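PDB 7CVW: catechol O-methyltransferase from Niastella koreensis, which transfers a methyl group from S-adenosyl-L-methionine to a hydroxyl of catechol-like compounds in a magnesium-dependent reaction, giving meta and para products in equal proportion. Local coordinates for residues A[46-49]-A[50-54]. Sequence-based numbering, arbitrary orientation.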
ATOM      1  N   GLY A  46      -0.671  -8.595   7.020  1.00  8.29           N
ATOM      2  CA  GLY A  46      -2.042  -8.679   7.545  1.00  8.25           C
ATOM      3  C   GLY A  46      -2.566  -7.311   7.917  1.00  8.93           C
ATOM      4  O   GLY A  46      -3.666  -6.955   7.496  1.00  8.65           O
ATOM      5  N   LYS A  47      -1.770  -6.529   8.648  1.00  9.16           N
ATOM      6  CA  LYS A  47      -2.184  -5.164   9.036  1.00  9.42           C
ATOM      7  C   LYS A  47      -2.385  -4.310   7.778  1.00  9.03           C
ATOM      8  O   LYS A  47      -3.352  -3.560   7.721  1.00  8.78           O
ATOM      9  CB  LYS A  47      -1.130  -4.567   9.968  1.00 10.50           C
ATOM     10  CG  LYS A  47      -1.467  -3.194  10.529  1.00 11.02           C
ATOM     11  CD  LYS A  47      -2.681  -3.179  11.447  1.00 12.42           C
ATOM     12  CE  LYS A  47      -2.866  -1.848  12.165  1.00 13.58           C
ATOM     13  NZ  LYS A  47      -1.862  -1.672  13.240  1.00 14.02           N
ATOM     14  N   PHE A  48      -1.518  -4.441   6.782  1.00  8.88           N
ATOM     15  CA  PHE A  48      -1.656  -3.677   5.523  1.00  9.24           C
ATOM     16  C   PHE A  48      -2.979  -4.023   4.832  1.00  8.87           C
ATOM     17  O   PHE A  48      -3.726  -3.103   4.445  1.00  8.59           O
ATOM     18  CB  PHE A  48      -0.441  -3.939   4.643  1.00  9.40           C
ATOM     19  CG  PHE A  48      -0.473  -3.264   3.293  1.00 10.07           C
ATOM     20  CD1 PHE A  48      -0.706  -1.904   3.187  1.00 10.58           C
ATOM     21  CD2 PHE A  48      -0.184  -3.966   2.138  1.00 10.54           C
ATOM     22  CE1 PHE A  48      -0.693  -1.261   1.954  1.00 11.29           C
ATOM     23  CE2 PHE A  48      -0.139  -3.311   0.918  1.00 10.83           C
ATOM     24  CZ  PHE A  48      -0.423  -1.973   0.821  1.00 11.21           C
ATOM     25  N   LEU A  49      -3.310  -5.317   4.711  1.00  9.01           N
ATOM     26  CA  LEU A  49      -4.586  -5.748   4.085  1.00  9.81           C
ATOM     27  C   LEU A  49      -5.760  -5.158   4.876  1.00  9.04           C
ATOM     28  O   LEU A  49      -6.745  -4.725   4.255  1.00  8.58           O
ATOM     29  CB  LEU A  49      -4.639  -7.280   4.049  1.00 10.67           C
ATOM     30  CG  LEU A  49      -3.669  -7.955   3.072  1.00 10.97           C
ATOM     31  CD1 LEU A  49      -3.828  -9.460   3.131  1.00 11.09           C
ATOM     32  CD2 LEU A  49      -3.877  -7.485   1.627  1.00 11.32           C
ATOM     33  N   GLN A  50      -5.663  -5.133   6.204  1.00  8.91           N
ATOM     34  CA  GLN A  50      -6.745  -4.584   7.052  1.00  9.42           C
ATOM     35  C   GLN A  50      -6.899  -3.096   6.742  1.00  9.55           C
ATOM     36  O   GLN A  50      -8.034  -2.622   6.608  1.00  9.10           O
ATOM     37  CB  GLN A  50      -6.439  -4.836   8.521  1.00 10.31           C
ATOM     38  CG  GLN A  50      -7.573  -4.406   9.436  1.00 10.72           C
ATOM     39  CD  GLN A  50      -7.191  -4.709  10.861  1.00 11.78           C
ATOM     40  OE1 GLN A  50      -6.448  -3.944  11.481  1.00 14.10           O
ATOM     41  NE2 GLN A  50      -7.669  -5.835  11.386  1.00 11.96           N
ATOM     42  N   LEU A  51      -5.794  -2.372   6.646  1.00  9.30           N
ATOM     43  CA  LEU A  51      -5.844  -0.921   6.354  1.00 10.01           C
ATOM     44  C   LEU A  51      -6.440  -0.684   4.974  1.00  9.99           C
ATOM     45  O   LEU A  51      -7.180   0.283   4.801  1.00 10.84           O
ATOM     46  CB  LEU A  51      -4.433  -0.347   6.473  1.00 10.70           C
ATOM     47  CG  LEU A  51      -3.887  -0.296   7.897  1.00 12.53           C
ATOM     48  CD1 LEU A  51      -2.421   0.079   7.896  1.00 13.56           C
ATOM     49  CD2 LEU A  51      -4.652   0.696   8.759  1.00 13.77           C
ATOM     50  N   LEU A  52      -6.078  -1.479   3.993  1.00  9.48           N
ATOM     51  CA  LEU A  52      -6.635  -1.330   2.629  1.00  9.73           C
ATOM     52  C   LEU A  52      -8.151  -1.552   2.695  1.00  9.85           C
ATOM     53  O   LEU A  52      -8.884  -0.813   2.050  1.00  9.35           O
ATOM     54  CB  LEU A  52      -5.964  -2.319   1.673  1.00 10.03           C
ATOM     55  CG  LEU A  52      -4.524  -2.006   1.295  1.00 10.66           C
ATOM     56  CD1 LEU A  52      -3.923  -3.133   0.479  1.00 11.36           C
ATOM     57  CD2 LEU A  52      -4.382  -0.703   0.536  1.00 11.57           C
ATOM     58  N   ALA A  53      -8.615  -2.547   3.452  1.00  9.19           N
ATOM     59  CA  ALA A  53     -10.064  -2.813   3.576  1.00  9.85           C
ATOM     60  C   ALA A  53     -10.755  -1.588   4.205  1.00 11.21           C
ATOM     61  O   ALA A  53     -11.819  -1.201   3.746  1.00 12.37           O
ATOM     62  CB  ALA A  53     -10.286  -4.070   4.374  1.00  9.53           C
ATOM     63  N   GLN A  54     -10.138  -0.972   5.204  1.00 11.77           N
ATOM     64  CA  GLN A  54     -10.693   0.261   5.824  1.00 13.62           C
ATOM     65  C   GLN A  54     -10.724   1.394   4.791  1.00 14.45           C
ATOM     66  O   GLN A  54     -11.739   2.143   4.735  1.00 14.32           O
ATOM     67  CB  GLN A  54      -9.875   0.658   7.059  1.00 15.15           C
ATOM     68  CG  GLN A  54      -9.933  -0.325   8.207  1.00 16.14           C
ATOM     69  CD  GLN A  54      -9.076   0.158   9.353  1.00 19.85           C
ATOM     70  OE1 GLN A  54      -9.313   1.225   9.919  1.00 26.07           O
ATOM     71  NE2 GLN A  54      -8.051  -0.604   9.689  1.00 20.15           N
TER
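The carbonyl oxygen of K47 accepts the amide of L51, with L51 N 2.9 Å from K47 O, while the CG of L51 lies 3.3 Å from the same K47 O, so the branch point of L51 packs against the carbonyl that its own amide bonds. Three more i to i+4 bonds, from Q50 N to G46 O, L52 N to F48 O and A53 N to L49 O, carry the chain through about two regular turns, from G46 to A53, within helix 43-55. The side chains that meet along these turns do so in two different ways. On the apolar side, L52 reaches back over one face of the F48 ring: its CD1 stands 3.9 Å from the ring centroid and 17° off the normal, a CH-pi contact displaced toward the CZ rim, where CD1 to F48 CZ is 3.7 Å. F48 carries its ring there because CG is anti to the backbone N (chi1 178°), while the CG of L52 lies beside its own backbone N (chi1 -72°), which turns the branch back along the helix. On the partly exposed side, the aliphatic CD of K47 passes beside the amide oxygen of Q50, with K47 CD 3.8 Å from Q50 OE1, a van der Waals touch. The nitrogens at the two ends bond outside the segments: K47 NZ hydrogen-bonds to L17 O and to A201 O of the second subunit, and Q50 NE2 to W74 O. Around the helix, L49 and L52 pack on M135 of the central Rossmann-like sheet, and F48 meets L204 of both subunits. L49 lies about 6 Å from the bound S-adenosyl-L-homocysteine, measured from its side chain. The chemistry thus divides the labour: the backbone satisfies its own buried polar groups, apolar contacts seat the helix on the sheet beside the cofactor site, and the lysine ammonium ties it to the dimer partner.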